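Local coordinates for ubiquitin domain-containing protein DSK2,putative (Plasmodium falciparum, PDB 6JL3) that probably works as a ubiquitin shuttle factor, its ubiquitin-like domain being recognised by receptors of the proteasome, at residues 3-8 and 19-24; 8-13 and 70-75; 29-34 and 45-50. All blocks are in the same frame, centred on the assembly; numbering follows the deposited sequence.

Contact 1. Residues 3-8 and 19-24; sequences MVINVS and VAIEPD
Ile5 O is gripped twice by the neighbouring strand: Ile21 N donates a hydrogen bond of 2.8 Å to Ile5 O in the carbonyl plane, and Ala20 CA adds a C-H...O contact to the same oxygen at 3.2 Å. Ile5 N returns a bond to Ile21 O, closing the antiparallel hydrogen-bonded pair. Val7 and Val19 form a second such pair, in which Val7 N meets Val19 O at 2.9 Å with the donor almost in line with the carbonyl. Between them, Asn6 faces Ala20 in a non-hydrogen-bonded pair, and Asn6 OD1 rests against Ala20 CB at 3.7 Å. Val4 CG2 touches the same methyl. On the inner face, Ile5 and Ile21 both carry CG1 between the backbone N and the carbonyl carbon (chi1 64° and 61°), which brings the two CG1 atoms to 4.1 Å. Ile21 CD1 then reaches on to Val7 CG2 at 3.7 Å, while Ile5 CD1 turns to Pro23 CB. Leu30 and Ile33 of the helix 27-35 cover Ile21. This is the amino-terminal beta hairpin of the ubiquitin fold, two-sided in character: Val19 and Ile21 packed against the helix, with Ile5 and Val7 on the same face, and Val4, Asn6 and Ala20 on the exposed outer side. Cohesion therefore comes from four nearly straight backbone bonds and hydrocarbon packing, with no side-chain hydrogen bond between the two segments.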
loop_
_atom_site.group_PDB
_atom_site.type_symbol
_atom_site.label_atom_id
_atom_site.label_comp_id
_atom_site.label_asym_id
_atom_site.label_seq_id
_atom_site.Cartn_x
_atom_site.Cartn_y
_atom_site.Cartn_z
ATOM N N MET A 3 10.811 -12.062 7.545
ATOM C CA MET A 3 9.678 -12.718 6.903
ATOM C C MET A 3 8.769 -11.697 6.241
ATOM O O MET A 3 8.533 -10.605 6.769
ATOM C CB MET A 3 8.880 -13.536 7.915
ATOM C CG MET A 3 9.596 -14.786 8.394
ATOM S SD MET A 3 9.018 -16.299 7.606
ATOM C CE MET A 3 7.391 -16.464 8.337
ATOM N N VAL A 4 8.246 -12.065 5.080
ATOM C CA VAL A 4 7.428 -11.155 4.294
ATOM C C VAL A 4 6.035 -11.740 4.105
ATOM O O VAL A 4 5.809 -12.950 4.210
ATOM C CB VAL A 4 8.076 -10.799 2.937
ATOM C CG1 VAL A 4 9.301 -9.917 3.145
ATOM C CG2 VAL A 4 8.446 -12.065 2.165
ATOM N N ILE A 5 5.089 -10.836 3.849
ATOM C CA ILE A 5 3.718 -11.158 3.493
ATOM C C ILE A 5 3.444 -10.535 2.126
ATOM O O ILE A 5 4.081 -9.561 1.725
ATOM C CB ILE A 5 2.705 -10.642 4.545
ATOM C CG1 ILE A 5 2.716 -9.111 4.616
ATOM C CG2 ILE A 5 2.991 -11.259 5.917
ATOM C CD1 ILE A 5 1.495 -8.520 5.331
ATOM N N ASN A 6 2.470 -11.092 1.418
ATOM C CA ASN A 6 2.057 -10.529 0.143
ATOM C C ASN A 6 0.893 -9.569 0.342
ATOM O O ASN A 6 -0.055 -9.861 1.076
ATOM C CB ASN A 6 1.628 -11.634 -0.826
ATOM C CG ASN A 6 2.792 -12.456 -1.321
ATOM O OD1 ASN A 6 3.815 -11.916 -1.747
ATOM N ND2 ASN A 6 2.648 -13.772 -1.260
ATOM N N VAL A 7 0.978 -8.415 -0.311
ATOM C CA VAL A 7 -0.115 -7.458 -0.378
ATOM C C VAL A 7 -0.330 -7.101 -1.841
ATOM O O VAL A 7 0.628 -6.791 -2.563
ATOM C CB VAL A 7 0.168 -6.193 0.454
ATOM C CG1 VAL A 7 -0.958 -5.179 0.301
ATOM C CG2 VAL A 7 0.376 -6.570 1.918
ATOM N N SER A 8 -1.578 -7.174 -2.284
ATOM C CA SER A 8 -1.949 -6.843 -3.646
ATOM C C SER A 8 -2.561 -5.451 -3.687
ATOM O O SER A 8 -3.206 -5.010 -2.734
ATOM C CB SER A 8 -2.955 -7.856 -4.185
ATOM O OG SER A 8 -2.366 -9.136 -4.286
ATOM N N VAL A 19 3.143 -7.193 -4.054
ATOM C CA VAL A 19 4.482 -7.090 -3.491
ATOM C C VAL A 19 4.579 -7.929 -2.224
ATOM O O VAL A 19 3.587 -8.197 -1.547
ATOM C CB VAL A 19 4.901 -5.632 -3.201
ATOM C CG1 VAL A 19 5.256 -4.922 -4.489
ATOM C CG2 VAL A 19 3.803 -4.886 -2.448
ATOM N N ALA A 20 5.802 -8.335 -1.910
ATOM C CA ALA A 20 6.117 -9.041 -0.674
ATOM C C ALA A 20 6.842 -8.061 0.237
ATOM O O ALA A 20 7.919 -7.569 -0.112
ATOM C CB ALA A 20 6.991 -10.262 -0.958
ATOM N N ILE A 21 6.243 -7.775 1.389
ATOM C CA ILE A 21 6.703 -6.717 2.272
ATOM C C ILE A 21 6.817 -7.246 3.697
ATOM O O ILE A 21 6.142 -8.204 4.087
ATOM C CB ILE A 21 5.746 -5.507 2.225
ATOM C CG1 ILE A 21 4.336 -5.907 2.679
ATOM C CG2 ILE A 21 5.693 -4.928 0.824
ATOM C CD1 ILE A 21 3.405 -4.728 2.880
ATOM N N GLU A 22 7.672 -6.604 4.480
ATOM C CA GLU A 22 7.675 -6.850 5.916
ATOM C C GLU A 22 6.429 -6.216 6.520
ATOM O O GLU A 22 6.126 -5.061 6.216
ATOM C CB GLU A 22 8.909 -6.243 6.550
ATOM C CG GLU A 22 10.135 -7.076 6.339
ATOM C CD GLU A 22 11.001 -6.558 5.216
ATOM O OE1 GLU A 22 11.994 -7.238 4.894
ATOM O OE2 GLU A 22 10.701 -5.479 4.655
ATOM N N PRO A 23 5.688 -6.931 7.378
ATOM C CA PRO A 23 4.395 -6.398 7.842
ATOM C C PRO A 23 4.494 -5.165 8.721
ATOM O O PRO A 23 3.465 -4.509 8.931
ATOM C CB PRO A 23 3.764 -7.579 8.597
ATOM C CG PRO A 23 4.886 -8.505 8.894
ATOM C CD PRO A 23 5.896 -8.329 7.792
ATOM N N ASP A 24 5.677 -4.815 9.228
ATOM C CA ASP A 24 5.814 -3.680 10.134
ATOM C C ASP A 24 6.422 -2.441 9.479
ATOM O O ASP A 24 6.739 -1.480 10.186
ATOM C CB ASP A 24 6.595 -4.072 11.391
ATOM C CG ASP A 24 7.945 -4.694 11.087
ATOM O OD1 ASP A 24 8.238 -4.990 9.908
ATOM O OD2 ASP A 24 8.714 -4.893 12.051
#

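Contact 2. Residues 8-13 and 70-75; sequences SFKVTG and TMHLVR
Phe9 and Met71 lie side by side on the inner face of a parallel strand pair, Phe9 CE2 touching Met71 CB at 3.8 Å. Met71 SD stands 5.0 Å from the centroid of the Phe9 ring, an oblique Met-aromatic contact. One step further on, Val11 CG2 packs on Leu73 CB at 4.1 Å. On the outer face the extended Lys10 runs alongside His72, Lys10 CB lying 3.8 Å from His72 CD2, and its CG brushes the Thr70 methyl. The backbone ladder positions these pairs: Met71 N to Ser8 O (2.8 Å), Lys10 N to Met71 O (2.9 Å) and Leu73 N to Lys10 O (2.9 Å). Thr12 N to Leu73 O is weak, and there a water bridges Thr12 OG1 and Arg75 N. Thr12 OG1 lies anti to its own carbonyl carbon (chi1 -52°), turned to Val74 CG1 as well as to this water. His72 and Val74 match positions of the ubiquitin surface that receptors commonly bind. Phe9, Met71 and Leu73 are covered by Leu30 or Cys34 of the helix 27-35, with strand 15-21 flanking 5-11 and strand 45-49 flanking 70-75.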
loop_
_atom_site.group_PDB
_atom_site.type_symbol
_atom_site.label_atom_id
_atom_site.label_comp_id
_atom_site.label_asym_id
_atom_site.label_seq_id
_atom_site.Cartn_x
_atom_site.Cartn_y
_atom_site.Cartn_z
ATOM N N SER A 8 -1.578 -7.174 -2.284
ATOM C CA SER A 8 -1.949 -6.843 -3.646
ATOM C C SER A 8 -2.561 -5.451 -3.687
ATOM O O SER A 8 -3.206 -5.010 -2.734
ATOM C CB SER A 8 -2.955 -7.856 -4.185
ATOM O OG SER A 8 -2.366 -9.136 -4.286
ATOM N N PHE A 9 -2.355 -4.769 -4.807
ATOM C CA PHE A 9 -2.896 -3.440 -5.026
ATOM C C PHE A 9 -3.751 -3.413 -6.279
ATOM O O PHE A 9 -3.355 -3.936 -7.331
ATOM C CB PHE A 9 -1.779 -2.418 -5.169
ATOM C CG PHE A 9 -1.133 -2.105 -3.881
ATOM C CD1 PHE A 9 -0.095 -2.887 -3.419
ATOM C CD2 PHE A 9 -1.597 -1.064 -3.096
ATOM C CE1 PHE A 9 0.485 -2.622 -2.214
ATOM C CE2 PHE A 9 -1.015 -0.790 -1.891
ATOM C CZ PHE A 9 0.026 -1.573 -1.448
ATOM N N LYS A 10 -4.921 -2.800 -6.154
ATOM C CA LYS A 10 -5.751 -2.407 -7.280
ATOM C C LYS A 10 -5.600 -0.903 -7.429
ATOM O O LYS A 10 -5.901 -0.148 -6.491
ATOM C CB LYS A 10 -7.201 -2.796 -7.030
ATOM C CG LYS A 10 -7.401 -4.297 -7.071
ATOM C CD LYS A 10 -8.837 -4.679 -6.805
ATOM C CE LYS A 10 -9.101 -6.142 -7.134
ATOM N NZ LYS A 10 -10.558 -6.455 -7.031
ATOM N N VAL A 11 -5.100 -0.480 -8.588
ATOM C CA VAL A 11 -4.749 0.906 -8.853
ATOM C C VAL A 11 -5.682 1.459 -9.918
ATOM O O VAL A 11 -6.025 0.759 -10.881
ATOM C CB VAL A 11 -3.287 1.001 -9.336
ATOM C CG1 VAL A 11 -2.843 2.448 -9.431
ATOM C CG2 VAL A 11 -2.365 0.189 -8.437
ATOM N N THR A 12 -6.063 2.732 -9.761
ATOM C CA THR A 12 -6.896 3.396 -10.753
ATOM C C THR A 12 -6.339 3.159 -12.151
ATOM O O THR A 12 -5.120 3.155 -12.368
ATOM C CB THR A 12 -6.932 4.904 -10.489
ATOM O OG1 THR A 12 -7.286 5.152 -9.130
ATOM C CG2 THR A 12 -7.960 5.591 -11.377
ATOM N N GLY A 13 -7.240 2.966 -13.107
ATOM C CA GLY A 13 -6.845 2.674 -14.466
ATOM C C GLY A 13 -6.677 1.210 -14.772
ATOM O O GLY A 13 -6.000 0.875 -15.753
ATOM N N THR A 70 -5.733 -7.226 -0.089
ATOM C CA THR A 70 -5.730 -6.289 -1.201
ATOM C C THR A 70 -6.037 -4.894 -0.675
ATOM O O THR A 70 -6.912 -4.714 0.174
ATOM C CB THR A 70 -6.761 -6.692 -2.267
ATOM O OG1 THR A 70 -6.424 -7.987 -2.784
ATOM C CG2 THR A 70 -6.797 -5.686 -3.410
ATOM N N MET A 71 -5.287 -3.916 -1.158
ATOM C CA MET A 71 -5.523 -2.509 -0.895
ATOM C C MET A 71 -5.789 -1.813 -2.221
ATOM O O MET A 71 -5.471 -2.330 -3.295
ATOM C CB MET A 71 -4.300 -1.872 -0.236
ATOM C CG MET A 71 -3.853 -2.576 1.030
ATOM S SD MET A 71 -2.602 -1.637 1.917
ATOM C CE MET A 71 -2.300 -2.692 3.329
ATOM N N HIS A 72 -6.381 -0.628 -2.146
ATOM C CA HIS A 72 -6.545 0.207 -3.320
ATOM C C HIS A 72 -5.570 1.366 -3.260
ATOM O O HIS A 72 -5.285 1.906 -2.189
ATOM C CB HIS A 72 -7.968 0.734 -3.451
ATOM C CG HIS A 72 -8.949 -0.308 -3.855
ATOM N ND1 HIS A 72 -9.419 -1.263 -2.980
ATOM C CD2 HIS A 72 -9.542 -0.563 -5.045
ATOM C CE1 HIS A 72 -10.271 -2.052 -3.608
ATOM N NE2 HIS A 72 -10.363 -1.649 -4.864
ATOM N N LEU A 73 -5.061 1.740 -4.416
ATOM C CA LEU A 73 -4.187 2.894 -4.568
ATOM C C LEU A 73 -4.852 3.862 -5.534
ATOM O O LEU A 73 -5.151 3.500 -6.682
ATOM C CB LEU A 73 -2.823 2.448 -5.088
ATOM C CG LEU A 73 -1.793 3.548 -5.278
ATOM C CD1 LEU A 73 -1.452 4.213 -3.966
ATOM C CD2 LEU A 73 -0.557 2.948 -5.927
ATOM N N VAL A 74 -5.107 5.078 -5.061
ATOM C CA VAL A 74 -5.736 6.120 -5.855
ATOM C C VAL A 74 -4.878 7.379 -5.781
ATOM O O VAL A 74 -3.977 7.500 -4.947
ATOM C CB VAL A 74 -7.195 6.403 -5.424
ATOM C CG1 VAL A 74 -8.021 5.120 -5.485
ATOM C CG2 VAL A 74 -7.261 7.026 -4.043
ATOM N N ARG A 75 -5.157 8.305 -6.689
ATOM C CA ARG A 75 -4.479 9.586 -6.727
ATOM C C ARG A 75 -5.254 10.617 -5.920
ATOM O O ARG A 75 -6.488 10.618 -5.907
ATOM C CB ARG A 75 -4.407 10.103 -8.157
ATOM C CG ARG A 75 -3.367 9.486 -9.046
ATOM C CD ARG A 75 -3.297 10.261 -10.362
ATOM N NE ARG A 75 -2.404 9.586 -11.293
ATOM C CZ ARG A 75 -1.112 9.857 -11.425
ATOM N NH1 ARG A 75 -0.544 10.815 -10.704
ATOM N NH2 ARG A 75 -0.385 9.165 -12.289
HETATM O O HOH W 1 -7.163 7.888 -8.676
#

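Contact 3. Residues 29-34 and 45-50; sequences DLKKIC and QRIIFK
The amide of Gln45 lies against the backbone of Lys31, one end bonded, the other packed on carbon. Its NE2 donates to Lys31 O at 3.2 Å, a bent bond with the acceptor 19° out of the amide plane; the same nitrogen also bonds to Ile40 O, so two carbonyls hold the group's rotation. Gln45 OE1 is packed on carbon, 3.2 Å from Lys31 CA and 3.4 Å from Cys34 CB. Going the opposite way, the Lys31 chain slides past Gln45. With CG anti to the carbonyl carbon (chi1 -71°) and the rest extended, it lays CG on Ile47 CD1 at 3.7 Å and carries NZ to the carbonyl of Gln45, at the start of the strand. There NZ forms a salt bridge with Asp56, plus weak bonds to Gln45 O (3.3 Å) and to a water that also accepts from Ile47 N. Gln45 O takes a shorter bond from Arg46 NH1 (2.8 Å), approaching from above the carbonyl plane. Lys31 NZ and Arg46 NH1 are 4.7 Å apart; the nearby Asp56 probably offsets their like charges. Deeper in, Ile47 CD1 wedges towards the helix and meets Leu30 CD2 at 3.9 Å. The touching residues are all buried. The buried lysine pairs with an aspartate as in ubiquitin, and a helix packed across a mixed sheet through aliphatic side chains is characteristic of the beta-grasp fold.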
loop_
_atom_site.group_PDB
_atom_site.type_symbol
_atom_site.label_atom_id
_atom_site.label_comp_id
_atom_site.label_asym_id
_atom_site.label_seq_id
_atom_site.Cartn_x
_atom_site.Cartn_y
_atom_site.Cartn_z
ATOM N N ASP A 29 6.746 3.936 3.833
ATOM C CA ASP A 29 7.579 2.907 3.212
ATOM C C ASP A 29 6.813 2.201 2.096
ATOM O O ASP A 29 7.367 1.911 1.027
ATOM C CB ASP A 29 7.992 1.840 4.236
ATOM C CG ASP A 29 9.035 2.303 5.244
ATOM O OD1 ASP A 29 9.857 3.182 4.939
ATOM O OD2 ASP A 29 9.043 1.737 6.366
ATOM N N LEU A 30 5.546 1.866 2.363
ATOM C CA LEU A 30 4.716 1.174 1.381
ATOM C C LEU A 30 4.442 2.050 0.166
ATOM O O LEU A 30 4.449 1.552 -0.962
ATOM C CB LEU A 30 3.428 0.713 2.059
ATOM C CG LEU A 30 2.482 -0.127 1.209
ATOM C CD1 LEU A 30 3.185 -1.383 0.711
ATOM C CD2 LEU A 30 1.226 -0.484 1.988
ATOM N N LYS A 31 4.218 3.353 0.361
ATOM C CA LYS A 31 4.066 4.257 -0.775
ATOM C C LYS A 31 5.335 4.294 -1.622
ATOM O O LYS A 31 5.268 4.350 -2.857
ATOM C CB LYS A 31 3.713 5.664 -0.302
ATOM C CG LYS A 31 2.312 5.804 0.265
ATOM C CD LYS A 31 2.022 7.237 0.694
ATOM C CE LYS A 31 0.567 7.393 1.092
ATOM N NZ LYS A 31 0.295 8.735 1.666
ATOM N N LYS A 32 6.505 4.291 -0.983
ATOM C CA LYS A 32 7.756 4.268 -1.737
ATOM C C LYS A 32 7.851 3.008 -2.590
ATOM O O LYS A 32 8.301 3.062 -3.743
ATOM C CB LYS A 32 8.953 4.411 -0.797
ATOM C CG LYS A 32 9.053 5.804 -0.193
ATOM C CD LYS A 32 10.054 5.871 0.941
ATOM C CE LYS A 32 10.169 7.299 1.447
ATOM N NZ LYS A 32 11.111 7.409 2.595
ATOM N N ILE A 33 7.417 1.865 -2.050
ATOM C CA ILE A 33 7.348 0.639 -2.838
ATOM C C ILE A 33 6.378 0.814 -4.003
ATOM O O ILE A 33 6.681 0.460 -5.149
ATOM C CB ILE A 33 6.952 -0.548 -1.940
ATOM C CG1 ILE A 33 8.074 -0.882 -0.952
ATOM C CG2 ILE A 33 6.603 -1.765 -2.792
ATOM C CD1 ILE A 33 7.665 -1.866 0.138
ATOM N N CYS A 34 5.194 1.366 -3.737
ATOM C CA CYS A 34 4.201 1.541 -4.792
ATOM C C CYS A 34 4.742 2.415 -5.916
ATOM O O CYS A 34 4.483 2.150 -7.101
ATOM C CB CYS A 34 2.917 2.145 -4.228
ATOM S SG CYS A 34 1.922 1.013 -3.257
ATOM N N GLN A 45 -0.119 9.741 -3.788
ATOM C CA GLN A 45 -0.757 8.470 -3.505
ATOM C C GLN A 45 -1.649 8.542 -2.281
ATOM O O GLN A 45 -1.285 9.131 -1.254
ATOM C CB GLN A 45 0.294 7.415 -3.209
ATOM C CG GLN A 45 1.126 6.989 -4.367
ATOM C CD GLN A 45 2.139 5.939 -3.980
ATOM O OE1 GLN A 45 1.948 5.188 -3.018
ATOM N NE2 GLN A 45 3.239 5.885 -4.716
ATOM N N ARG A 46 -2.792 7.869 -2.367
ATOM C CA ARG A 46 -3.625 7.595 -1.199
ATOM C C ARG A 46 -3.865 6.091 -1.173
ATOM O O ARG A 46 -4.385 5.525 -2.149
ATOM C CB ARG A 46 -4.949 8.365 -1.279
ATOM C CG ARG A 46 -4.782 9.878 -1.410
ATOM C CD ARG A 46 -4.151 10.506 -0.168
ATOM N NE ARG A 46 -4.016 11.957 -0.295
ATOM C CZ ARG A 46 -2.928 12.579 -0.732
ATOM N NH1 ARG A 46 -1.856 11.889 -1.091
ATOM N NH2 ARG A 46 -2.909 13.902 -0.809
ATOM N N ILE A 47 -3.434 5.436 -0.092
ATOM C CA ILE A 47 -3.640 4.004 0.085
ATOM C C ILE A 47 -4.900 3.799 0.914
ATOM O O ILE A 47 -5.013 4.318 2.039
ATOM C CB ILE A 47 -2.417 3.324 0.715
ATOM C CG1 ILE A 47 -1.196 3.481 -0.197
ATOM C CG2 ILE A 47 -2.734 1.855 0.985
ATOM C CD1 ILE A 47 0.085 2.874 0.348
ATOM N N ILE A 48 -5.850 3.048 0.353
ATOM C CA ILE A 48 -7.165 2.830 0.944
ATOM C C ILE A 48 -7.241 1.378 1.397
ATOM O O ILE A 48 -7.028 0.461 0.599
ATOM C CB ILE A 48 -8.298 3.127 -0.060
ATOM C CG1 ILE A 48 -8.058 4.455 -0.796
ATOM C CG2 ILE A 48 -9.654 3.023 0.650
ATOM C CD1 ILE A 48 -7.943 5.665 0.061
ATOM N N PHE A 49 -7.572 1.175 2.667
ATOM C CA PHE A 49 -7.606 -0.155 3.270
ATOM C C PHE A 49 -8.520 -0.085 4.481
ATOM O O PHE A 49 -8.452 0.879 5.258
ATOM C CB PHE A 49 -6.189 -0.562 3.678
ATOM C CG PHE A 49 -6.081 -1.917 4.331
ATOM C CD1 PHE A 49 -6.403 -3.083 3.646
ATOM C CD2 PHE A 49 -5.596 -2.030 5.624
ATOM C CE1 PHE A 49 -6.272 -4.322 4.259
ATOM C CE2 PHE A 49 -5.457 -3.258 6.235
ATOM C CZ PHE A 49 -5.797 -4.404 5.553
ATOM N N LYS A 50 -9.407 -1.070 4.609
ATOM C CA LYS A 50 -10.342 -1.126 5.739
ATOM C C LYS A 50 -11.121 0.179 5.897
ATOM O O LYS A 50 -11.373 0.657 7.010
ATOM C CB LYS A 50 -9.632 -1.531 7.034
ATOM C CG LYS A 50 -9.149 -2.971 7.008
ATOM C CD LYS A 50 -8.527 -3.366 8.335
ATOM C CE LYS A 50 -8.214 -4.852 8.394
ATOM N NZ LYS A 50 -7.584 -5.212 9.701
HETATM O O HOH W 2 -2.550 7.043 2.174
#

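Contacts 1 and 2 are neighbouring ladders of one sheet, sharing strand 5-11 and Ser8, but one is antiparallel within a hairpin and the other parallel between chain-distant strands. Both are partly buried: apolar inside, mixed and exposed outside. Contact 3 is wholly buried near the centre of the chain and joins helix to strand through side chains instead of a ladder. Its helix covers the inner faces of the other two. Strand 45-49 continues the sheet beyond 70-75, with probable hydrogen bonds from Ile48 N to His72 O and from Arg46 N to Val74 O, so contact 3 lies next to contact 2, their centres about 8 Å apart.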